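Side-chain contacts in trehalose-6-phosphate phosphatase (Candida albicans, PDB 5DXI), which belongs to the phosphatases of the haloacid dehalogenase (HAD) clan and holds magnesium and beryllium trifluoride ions in its phosphatase domain: residues 197-202 with 242-247; 268-271 with 275-278; 282-285 with 289-292. All coordinates share one frame; numbering follows the deposited sequence.

Interaction 1 of 3, residues 197-202 with 242-247; sequences RLVLHP and NSLNEI
In the α/β core of this HAD-type phosphatase, Val199 and Leu200 at the end of helix 191-199 meet Leu244 and Ile247 of helix 235-253, two helices that pack side by side against the central sheet. The contact is entirely apolar and involves one face of the longer helix, since Leu244 and Ile247 are three residues apart and so lie about one turn from each other.

Val199 divides its two methyls between these partners. With CG1 anti to the backbone N (chi1 165°), that branch reaches Ile247, approaching tip to tip, and Val199 CG1 lies 3.8 Å from Ile247 CD1. The other branch turns to Leu244, whose side chain crosses that of Val199 at about a right angle; Val199 CG2 and Leu244 CD2 are 4.0 Å apart.

Ile247 uses both of its ends. Its long arm is extended (chi2 166°), carrying Ile247 CD1 also to 4.0 Å from Val199 CB and into contact with Leu200 CG. Its short branch, CG2, serves both Val199 and Leu200.

Leu200 is the first residue to leave helical geometry and the centre of an inverse gamma turn, closed by a weak bond from His201 N to Val199 O. The turn ends the helix while the tip of the leucine side chain still meets that of Ile247.

Strand 23-27 backs Val199 through Leu24, and strand 266-271 backs Leu244 through Val266 and Pro268. Ser243 OG adds a weak hydrogen bond to Gly192 O on the neighbouring helix. At the more exposed margin of the contact, Leu200 CD2 meets Ile247 CG2 at 4.1 Å.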
ATOM      1  N   ARG A 197       4.661   5.877 -10.820  1.00 31.82           N
ATOM      2  CA  ARG A 197       6.065   6.252 -10.956  1.00 36.00           C
ATOM      3  C   ARG A 197       6.993   5.048 -11.047  1.00 35.37           C
ATOM      4  O   ARG A 197       8.097   5.150 -11.592  1.00 34.62           O
ATOM      5  CB  ARG A 197       6.497   7.144  -9.794  1.00 36.15           C
ATOM      6  CG  ARG A 197       5.955   8.561  -9.899  1.00 39.36           C
ATOM      7  CD  ARG A 197       6.270   9.323  -8.631  1.00 39.66           C
ATOM      8  NE  ARG A 197       5.670  10.654  -8.625  1.00 43.59           N
ATOM      9  CZ  ARG A 197       6.373  11.764  -8.436  1.00 40.67           C
ATOM     10  NH1 ARG A 197       7.680  11.682  -8.241  1.00 41.03           N
ATOM     11  NH2 ARG A 197       5.778  12.946  -8.434  1.00 40.54           N
ATOM     12  N   LEU A 198       6.537   3.912 -10.530  1.00 30.28           N
ATOM     13  CA  LEU A 198       7.353   2.699 -10.491  1.00 32.90           C
ATOM     14  C   LEU A 198       7.111   1.809 -11.689  1.00 32.12           C
ATOM     15  O   LEU A 198       8.036   1.167 -12.193  1.00 33.39           O
ATOM     16  CB  LEU A 198       7.086   1.916  -9.210  1.00 28.63           C
ATOM     17  CG  LEU A 198       7.574   2.562  -7.916  1.00 31.86           C
ATOM     18  CD1 LEU A 198       7.141   1.741  -6.690  1.00 29.27           C
ATOM     19  CD2 LEU A 198       9.108   2.762  -7.929  1.00 34.42           C
ATOM     20  N   VAL A 199       5.857   1.759 -12.131  1.00 31.40           N
ATOM     21  CA  VAL A 199       5.470   0.913 -13.248  1.00 30.77           C
ATOM     22  C   VAL A 199       5.825   1.560 -14.587  1.00 35.91           C
ATOM     23  O   VAL A 199       6.443   0.932 -15.450  1.00 40.01           O
ATOM     24  CB  VAL A 199       3.967   0.611 -13.205  1.00 33.52           C
ATOM     25  CG1 VAL A 199       3.477   0.045 -14.535  1.00 32.04           C
ATOM     26  CG2 VAL A 199       3.651  -0.327 -12.049  1.00 31.58           C
ATOM     27  N   LEU A 200       5.439   2.817 -14.760  1.00 34.23           N
ATOM     28  CA  LEU A 200       5.720   3.508 -16.016  1.00 37.36           C
ATOM     29  C   LEU A 200       7.101   4.118 -15.932  1.00 35.42           C
ATOM     30  O   LEU A 200       7.248   5.339 -15.866  1.00 37.46           O
ATOM     31  CB  LEU A 200       4.673   4.580 -16.301  1.00 33.42           C
ATOM     32  CG  LEU A 200       3.243   4.056 -16.436  1.00 35.30           C
ATOM     33  CD1 LEU A 200       2.298   5.218 -16.656  1.00 35.68           C
ATOM     34  CD2 LEU A 200       3.121   3.025 -17.563  1.00 38.22           C
ATOM     35  N   HIS A 201       8.107   3.254 -15.952  1.00 33.80           N
ATOM     36  CA  HIS A 201       9.478   3.638 -15.624  1.00 34.80           C
ATOM     37  C   HIS A 201      10.398   2.500 -16.058  1.00 39.79           C
ATOM     38  O   HIS A 201      10.027   1.333 -15.951  1.00 37.73           O
ATOM     39  CB  HIS A 201       9.608   3.905 -14.116  1.00 38.61           C
ATOM     40  CG  HIS A 201      10.819   4.700 -13.730  1.00 38.30           C
ATOM     41  ND1 HIS A 201      10.928   6.054 -13.970  1.00 41.36           N
ATOM     42  CD2 HIS A 201      11.956   4.339 -13.087  1.00 39.28           C
ATOM     43  CE1 HIS A 201      12.089   6.487 -13.513  1.00 43.10           C
ATOM     44  NE2 HIS A 201      12.731   5.468 -12.965  1.00 39.49           N
ATOM     45  N   PRO A 202      11.604   2.829 -16.548  1.00 42.02           N
ATOM     46  CA  PRO A 202      12.512   1.749 -16.940  1.00 42.35           C
ATOM     47  C   PRO A 202      12.844   0.818 -15.774  1.00 42.55           C
ATOM     48  O   PRO A 202      13.282   1.269 -14.713  1.00 43.11           O
ATOM     49  CB  PRO A 202      13.768   2.497 -17.403  1.00 43.47           C
ATOM     50  CG  PRO A 202      13.293   3.872 -17.758  1.00 44.78           C
ATOM     51  CD  PRO A 202      12.175   4.162 -16.802  1.00 41.84           C
ATOM     52  N   ASN A 242      -6.328   0.686  -8.405  1.00 27.25           N
ATOM     53  CA  ASN A 242      -6.900   1.549  -9.434  1.00 31.14           C
ATOM     54  C   ASN A 242      -5.833   1.999 -10.438  1.00 31.54           C
ATOM     55  O   ASN A 242      -6.072   1.977 -11.631  1.00 30.42           O
ATOM     56  CB  ASN A 242      -7.584   2.762  -8.807  1.00 29.16           C
ATOM     57  CG  ASN A 242      -9.055   2.532  -8.534  1.00 40.70           C
ATOM     58  OD1 ASN A 242      -9.802   2.015  -9.384  1.00 43.32           O
ATOM     59  ND2 ASN A 242      -9.493   2.931  -7.345  1.00 39.37           N
ATOM     60  N   SER A 243      -4.663   2.417  -9.952  1.00 31.59           N
ATOM     61  CA  SER A 243      -3.590   2.830 -10.865  1.00 32.83           C
ATOM     62  C   SER A 243      -3.186   1.691 -11.782  1.00 32.21           C
ATOM     63  O   SER A 243      -2.989   1.900 -12.984  1.00 32.10           O
ATOM     64  CB  SER A 243      -2.352   3.345 -10.116  1.00 31.67           C
ATOM     65  OG  SER A 243      -2.601   4.641  -9.619  1.00 41.11           O
ATOM     66  N   LEU A 244      -3.059   0.492 -11.221  1.00 26.85           N
ATOM     67  CA  LEU A 244      -2.730  -0.669 -12.045  1.00 29.77           C
ATOM     68  C   LEU A 244      -3.806  -0.994 -13.080  1.00 30.68           C
ATOM     69  O   LEU A 244      -3.485  -1.338 -14.220  1.00 30.95           O
ATOM     70  CB  LEU A 244      -2.487  -1.894 -11.174  1.00 26.41           C
ATOM     71  CG  LEU A 244      -1.163  -1.907 -10.429  1.00 27.47           C
ATOM     72  CD1 LEU A 244      -1.150  -3.106  -9.512  1.00 28.27           C
ATOM     73  CD2 LEU A 244       0.020  -1.955 -11.401  1.00 27.58           C
ATOM     74  N   ASN A 245      -5.074  -0.910 -12.690  1.00 30.51           N
ATOM     75  CA  ASN A 245      -6.160  -1.146 -13.646  1.00 32.35           C
ATOM     76  C   ASN A 245      -6.129  -0.138 -14.795  1.00 34.49           C
ATOM     77  O   ASN A 245      -6.331  -0.489 -15.955  1.00 38.28           O
ATOM     78  CB  ASN A 245      -7.514  -1.090 -12.946  1.00 29.58           C
ATOM     79  CG  ASN A 245      -7.724  -2.253 -11.994  1.00 33.22           C
ATOM     80  OD1 ASN A 245      -7.108  -3.320 -12.140  1.00 26.98           O
ATOM     81  ND2 ASN A 245      -8.587  -2.051 -11.003  1.00 28.54           N
ATOM     82  N   GLU A 246      -5.899   1.123 -14.458  1.00 31.75           N
ATOM     83  CA  GLU A 246      -5.814   2.178 -15.460  1.00 37.46           C
ATOM     84  C   GLU A 246      -4.645   1.967 -16.421  1.00 36.61           C
ATOM     85  O   GLU A 246      -4.780   2.153 -17.627  1.00 35.49           O
ATOM     86  CB  GLU A 246      -5.705   3.527 -14.762  1.00 37.88           C
ATOM     87  CG  GLU A 246      -6.965   3.876 -13.982  1.00 39.97           C
ATOM     88  CD  GLU A 246      -6.877   5.230 -13.305  1.00 49.67           C
ATOM     89  OE1 GLU A 246      -5.752   5.776 -13.195  1.00 44.08           O
ATOM     90  OE2 GLU A 246      -7.941   5.741 -12.887  1.00 59.03           O
ATOM     91  N   ILE A 247      -3.497   1.567 -15.888  1.00 33.18           N
ATOM     92  CA  ILE A 247      -2.339   1.311 -16.730  1.00 36.50           C
ATOM     93  C   ILE A 247      -2.608   0.119 -17.655  1.00 38.85           C
ATOM     94  O   ILE A 247      -2.302   0.160 -18.852  1.00 39.21           O
ATOM     95  CB  ILE A 247      -1.082   1.066 -15.880  1.00 33.61           C
ATOM     96  CG1 ILE A 247      -0.641   2.383 -15.240  1.00 30.22           C
ATOM     97  CG2 ILE A 247       0.033   0.485 -16.731  1.00 36.39           C
ATOM     98  CD1 ILE A 247       0.384   2.226 -14.105  1.00 31.24           C
TER

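Interaction 2 of 3, residues 268-271 with 275-278; sequences PVAV and SKKT
Lys276 donates a hydrogen bond from NZ to the carbonyl oxygen of Val271, 3.1 Å from NZ to O, closing the loop that follows strand 266-271 back onto the strand's C-terminal end. The ammonium comes from above the carbonyl plane, 55° out of it, rather than along a lone pair. The Lys276 side chain gets there fully stretched: CG is anti to the backbone N (chi1 179°) and every later torsion is extended.

The methyl of Ala270 is met by both loop side chains: Ala270 CB lies 3.8 Å from Lys276 NZ, and Thr278 touches it with CG2 and OG1, the CG2 contact being apolar on both sides.

The hydroxyl of Thr278 has its polar partners outside this pair of segments, in Glu238 OE2 and Ala280 N, which fix its rotation. Lys276 NZ has a second, weak hydrogen bond to the backbone oxygen of Asp233, a magnesium ligand, and the Val271 side chain is about 8 Å from that metal.

The positive charge, given mainly to Val271 O and weakly to Asp233 O, would probably polarise these carbonyls and tie the loop, in large part electrostatically, to the end of the sheet that carries the magnesium site.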
ATOM      1  N   PRO A 268      -3.326  -6.965  -9.412  1.00 28.90           N
ATOM      2  CA  PRO A 268      -3.714  -6.287  -8.172  1.00 28.85           C
ATOM      3  C   PRO A 268      -4.567  -7.211  -7.315  1.00 28.20           C
ATOM      4  O   PRO A 268      -5.623  -7.680  -7.752  1.00 26.94           O
ATOM      5  CB  PRO A 268      -4.511  -5.078  -8.652  1.00 26.15           C
ATOM      6  CG  PRO A 268      -5.033  -5.472 -10.011  1.00 30.42           C
ATOM      7  CD  PRO A 268      -4.144  -6.549 -10.573  1.00 30.35           C
ATOM      8  N   VAL A 269      -4.113  -7.455  -6.091  1.00 26.53           N
ATOM      9  CA  VAL A 269      -4.703  -8.487  -5.252  1.00 27.97           C
ATOM     10  C   VAL A 269      -5.031  -7.934  -3.869  1.00 27.47           C
ATOM     11  O   VAL A 269      -4.146  -7.447  -3.162  1.00 25.19           O
ATOM     12  CB  VAL A 269      -3.747  -9.692  -5.106  1.00 26.95           C
ATOM     13  CG1 VAL A 269      -4.412 -10.797  -4.306  1.00 26.20           C
ATOM     14  CG2 VAL A 269      -3.310 -10.203  -6.478  1.00 25.90           C
ATOM     15  N   ALA A 270      -6.300  -8.002  -3.479  1.00 25.36           N
ATOM     16  CA  ALA A 270      -6.695  -7.530  -2.157  1.00 25.30           C
ATOM     17  C   ALA A 270      -6.427  -8.578  -1.086  1.00 28.56           C
ATOM     18  O   ALA A 270      -6.536  -9.778  -1.330  1.00 27.39           O
ATOM     19  CB  ALA A 270      -8.179  -7.132  -2.133  1.00 20.78           C
ATOM     20  N   VAL A 271      -6.059  -8.111   0.101  1.00 27.13           N
ATOM     21  CA  VAL A 271      -5.965  -8.994   1.249  1.00 26.19           C
ATOM     22  C   VAL A 271      -7.200  -8.778   2.101  1.00 28.15           C
ATOM     23  O   VAL A 271      -7.419  -7.689   2.645  1.00 29.20           O
ATOM     24  CB  VAL A 271      -4.685  -8.765   2.067  1.00 27.62           C
ATOM     25  CG1 VAL A 271      -4.632  -9.749   3.204  1.00 27.87           C
ATOM     26  CG2 VAL A 271      -3.464  -8.908   1.168  1.00 24.48           C
ATOM     27  N   SER A 275     -15.741 -11.498   0.314  1.00 31.76           N
ATOM     28  CA  SER A 275     -16.828 -10.527   0.244  1.00 33.25           C
ATOM     29  C   SER A 275     -16.372  -9.072   0.212  1.00 34.02           C
ATOM     30  O   SER A 275     -17.173  -8.176  -0.035  1.00 33.97           O
ATOM     31  CB  SER A 275     -17.753 -10.730   1.439  1.00 37.23           C
ATOM     32  OG  SER A 275     -17.018 -10.595   2.646  1.00 37.86           O
ATOM     33  N   LYS A 276     -15.094  -8.843   0.487  1.00 31.11           N
ATOM     34  CA  LYS A 276     -14.538  -7.497   0.492  1.00 30.90           C
ATOM     35  C   LYS A 276     -14.677  -6.809  -0.870  1.00 29.19           C
ATOM     36  O   LYS A 276     -14.277  -7.350  -1.903  1.00 29.50           O
ATOM     37  CB  LYS A 276     -13.061  -7.551   0.927  1.00 31.58           C
ATOM     38  CG  LYS A 276     -12.359  -6.201   0.951  1.00 29.95           C
ATOM     39  CD  LYS A 276     -10.863  -6.388   1.190  1.00 33.89           C
ATOM     40  CE  LYS A 276     -10.140  -5.043   1.249  1.00 34.32           C
ATOM     41  NZ  LYS A 276      -8.684  -5.265   1.183  1.00 36.43           N
ATOM     42  N   LYS A 277     -15.268  -5.620  -0.855  1.00 30.35           N
ATOM     43  CA  LYS A 277     -15.440  -4.825  -2.060  1.00 32.03           C
ATOM     44  C   LYS A 277     -14.128  -4.130  -2.378  1.00 32.89           C
ATOM     45  O   LYS A 277     -13.545  -3.481  -1.509  1.00 30.52           O
ATOM     46  CB  LYS A 277     -16.575  -3.809  -1.884  1.00 35.18           C
ATOM     47  CG  LYS A 277     -16.482  -2.619  -2.827  1.00 42.55           C
ATOM     48  CD  LYS A 277     -17.847  -2.065  -3.236  1.00 44.74           C
ATOM     49  CE  LYS A 277     -17.690  -0.698  -3.891  1.00 49.67           C
ATOM     50  NZ  LYS A 277     -16.357  -0.554  -4.548  1.00 54.79           N
ATOM     51  N   THR A 278     -13.665  -4.280  -3.615  1.00 29.75           N
ATOM     52  CA  THR A 278     -12.332  -3.824  -4.003  1.00 29.18           C
ATOM     53  C   THR A 278     -12.280  -3.807  -5.520  1.00 30.53           C
ATOM     54  O   THR A 278     -13.077  -4.485  -6.179  1.00 31.24           O
ATOM     55  CB  THR A 278     -11.222  -4.744  -3.465  1.00 28.98           C
ATOM     56  OG1 THR A 278      -9.940  -4.311  -3.943  1.00 27.82           O
ATOM     57  CG2 THR A 278     -11.454  -6.161  -3.941  1.00 29.39           C
TER

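Interaction 3 of 3, residues 282-285 with 289-292; sequences AHLN and QVLE
Leu284 and Asn285, at the end of edge strand 282-284, one of the two outermost strands of the central HAD sheet, face Gln289 and Val290 in the first turn of helix 287-298. The chain thus turns sharply from edge strand into helix, and the two elements pack on each other at once.

The apolar contacts centre on Leu284. Leu284 CD1 rests on the helix backbone, 3.8 Å from Val290 CA and 4.0 Å from Gln289 O, and meets the valine methyl Val290 CG2 at 4.1 Å. The other methyl, Leu284 CD2, lies beside Gln289 CB at 4.1 Å, the leucine and glutamine side chains sliding past each other in opposite directions. Leu231 of strand 227-232 touches both Leu284 and Val290, so this small cluster continues into the interior of the sheet, while Leu8 and Arg10 cover Leu284 from the N-terminal part of the chain.

The polar part is the amide of Gln289, which reaches back over the connection. Gln289 is bent at its second torsion (chi2 84°), which folds the amide there instead of letting it run out along the helix. Its OE1 accepts a weak hydrogen bond from the backbone N of Glu286, a residue just ahead of the helix. Farther along, a charged pair fixes the same helix to helix 10-19: Glu292 OE1 forms a salt bridge with Arg10 NH1.

Between Asn285 and Gln289 the meeting is one of close packing: the amide oxygen Gln289 OE1 is 3.4 Å from Asn285 CB and 3.6 Å from Asn285 C.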
ATOM      1  N   ALA A 282      -8.513 -10.155  -7.600  1.00 28.86           N
ATOM      2  CA  ALA A 282      -8.617 -11.353  -6.773  1.00 30.86           C
ATOM      3  C   ALA A 282      -8.272 -11.029  -5.316  1.00 29.09           C
ATOM      4  O   ALA A 282      -7.732  -9.955  -5.013  1.00 27.08           O
ATOM      5  CB  ALA A 282      -7.697 -12.448  -7.310  1.00 33.15           C
ATOM      6  N   HIS A 283      -8.550 -11.960  -4.415  1.00 28.25           N
ATOM      7  CA  HIS A 283      -8.178 -11.748  -3.020  1.00 29.05           C
ATOM      8  C   HIS A 283      -7.403 -12.914  -2.409  1.00 33.09           C
ATOM      9  O   HIS A 283      -7.432 -14.038  -2.921  1.00 30.23           O
ATOM     10  CB  HIS A 283      -9.417 -11.502  -2.178  1.00 27.66           C
ATOM     11  CG  HIS A 283     -10.219 -12.744  -1.972  1.00 31.78           C
ATOM     12  ND1 HIS A 283     -11.113 -13.205  -2.913  1.00 32.18           N
ATOM     13  CD2 HIS A 283     -10.179 -13.683  -0.996  1.00 29.52           C
ATOM     14  CE1 HIS A 283     -11.629 -14.351  -2.501  1.00 28.55           C
ATOM     15  NE2 HIS A 283     -11.076 -14.663  -1.344  1.00 29.25           N
ATOM     16  N   LEU A 284      -6.718 -12.609  -1.303  1.00 27.95           N
ATOM     17  CA  LEU A 284      -6.143 -13.592  -0.386  1.00 30.78           C
ATOM     18  C   LEU A 284      -6.664 -13.210   0.981  1.00 30.48           C
ATOM     19  O   LEU A 284      -6.721 -12.023   1.301  1.00 29.94           O
ATOM     20  CB  LEU A 284      -4.613 -13.577  -0.393  1.00 29.18           C
ATOM     21  CG  LEU A 284      -3.903 -14.109  -1.634  1.00 32.75           C
ATOM     22  CD1 LEU A 284      -2.412 -13.770  -1.589  1.00 31.84           C
ATOM     23  CD2 LEU A 284      -4.133 -15.606  -1.798  1.00 31.49           C
ATOM     24  N   ASN A 285      -7.046 -14.197   1.787  1.00 27.63           N
ATOM     25  CA  ASN A 285      -7.754 -13.924   3.023  1.00 28.88           C
ATOM     26  C   ASN A 285      -6.919 -13.126   4.020  1.00 29.94           C
ATOM     27  O   ASN A 285      -7.422 -12.197   4.645  1.00 33.56           O
ATOM     28  CB  ASN A 285      -8.209 -15.235   3.676  1.00 31.46           C
ATOM     29  CG  ASN A 285      -9.362 -15.873   2.947  1.00 36.82           C
ATOM     30  OD1 ASN A 285     -10.082 -15.210   2.199  1.00 36.37           O
ATOM     31  ND2 ASN A 285      -9.533 -17.174   3.137  1.00 40.80           N
ATOM     32  N   GLN A 289      -1.707 -16.255   3.937  1.00 33.04           N
ATOM     33  CA  GLN A 289      -1.790 -16.718   2.559  1.00 33.64           C
ATOM     34  C   GLN A 289      -0.912 -15.874   1.648  1.00 30.53           C
ATOM     35  O   GLN A 289      -0.368 -16.381   0.666  1.00 33.23           O
ATOM     36  CB  GLN A 289      -3.241 -16.720   2.072  1.00 30.81           C
ATOM     37  CG  GLN A 289      -4.092 -17.807   2.724  1.00 35.60           C
ATOM     38  CD  GLN A 289      -4.654 -17.389   4.072  1.00 39.64           C
ATOM     39  OE1 GLN A 289      -5.034 -16.234   4.272  1.00 39.63           O
ATOM     40  NE2 GLN A 289      -4.701 -18.327   5.013  1.00 45.26           N
ATOM     41  N   VAL A 290      -0.728 -14.603   1.997  1.00 31.12           N
ATOM     42  CA  VAL A 290       0.196 -13.754   1.239  1.00 28.57           C
ATOM     43  C   VAL A 290       1.600 -14.359   1.271  1.00 31.35           C
ATOM     44  O   VAL A 290       2.263 -14.487   0.240  1.00 28.40           O
ATOM     45  CB  VAL A 290       0.244 -12.304   1.784  1.00 27.67           C
ATOM     46  CG1 VAL A 290       1.300 -11.490   1.037  1.00 31.73           C
ATOM     47  CG2 VAL A 290      -1.132 -11.618   1.668  1.00 26.76           C
ATOM     48  N   LEU A 291       2.063 -14.733   2.459  1.00 32.39           N
ATOM     49  CA  LEU A 291       3.418 -15.273   2.563  1.00 32.69           C
ATOM     50  C   LEU A 291       3.533 -16.647   1.887  1.00 32.23           C
ATOM     51  O   LEU A 291       4.569 -16.964   1.288  1.00 33.25           O
ATOM     52  CB  LEU A 291       3.859 -15.360   4.031  1.00 33.77           C
ATOM     53  CG  LEU A 291       3.793 -14.027   4.783  1.00 36.99           C
ATOM     54  CD1 LEU A 291       4.487 -14.113   6.162  1.00 35.00           C
ATOM     55  CD2 LEU A 291       4.354 -12.895   3.945  1.00 32.98           C
ATOM     56  N   GLU A 292       2.469 -17.448   1.960  1.00 34.13           N
ATOM     57  CA  GLU A 292       2.441 -18.724   1.242  1.00 32.35           C
ATOM     58  C   GLU A 292       2.671 -18.479  -0.237  1.00 33.64           C
ATOM     59  O   GLU A 292       3.525 -19.113  -0.861  1.00 37.33           O
ATOM     60  CB  GLU A 292       1.105 -19.453   1.437  1.00 31.90           C
ATOM     61  CG  GLU A 292       0.817 -19.903   2.862  1.00 36.53           C
ATOM     62  CD  GLU A 292      -0.585 -20.470   3.021  1.00 40.15           C
ATOM     63  OE1 GLU A 292      -1.362 -20.480   2.031  1.00 43.21           O
ATOM     64  OE2 GLU A 292      -0.928 -20.886   4.152  1.00 44.16           O
TER

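Overall arrangement
The three contacts follow one another, each closing before the next opens, and run through the last third of the chain, in the HAD core. Interactions 1 and 2 have centres 19 Å apart but touch where helix 235-253 packs on strand 266-271, with Leu244 CD1 4.0 Å from Pro268 CB. Interactions 2 and 3 are closer, centres 10 Å apart, because strands 266-271 and 282-284 are parallel neighbours at one border of the sheet. Interactions 1 and 3 do not touch, their nearest atoms being about 8 Å apart. Strand 266-271 is therefore the middle element: helix 235-253 packs on it, edge strand 282-284 lies beside it, and it leads to the magnesium-site end of the sheet.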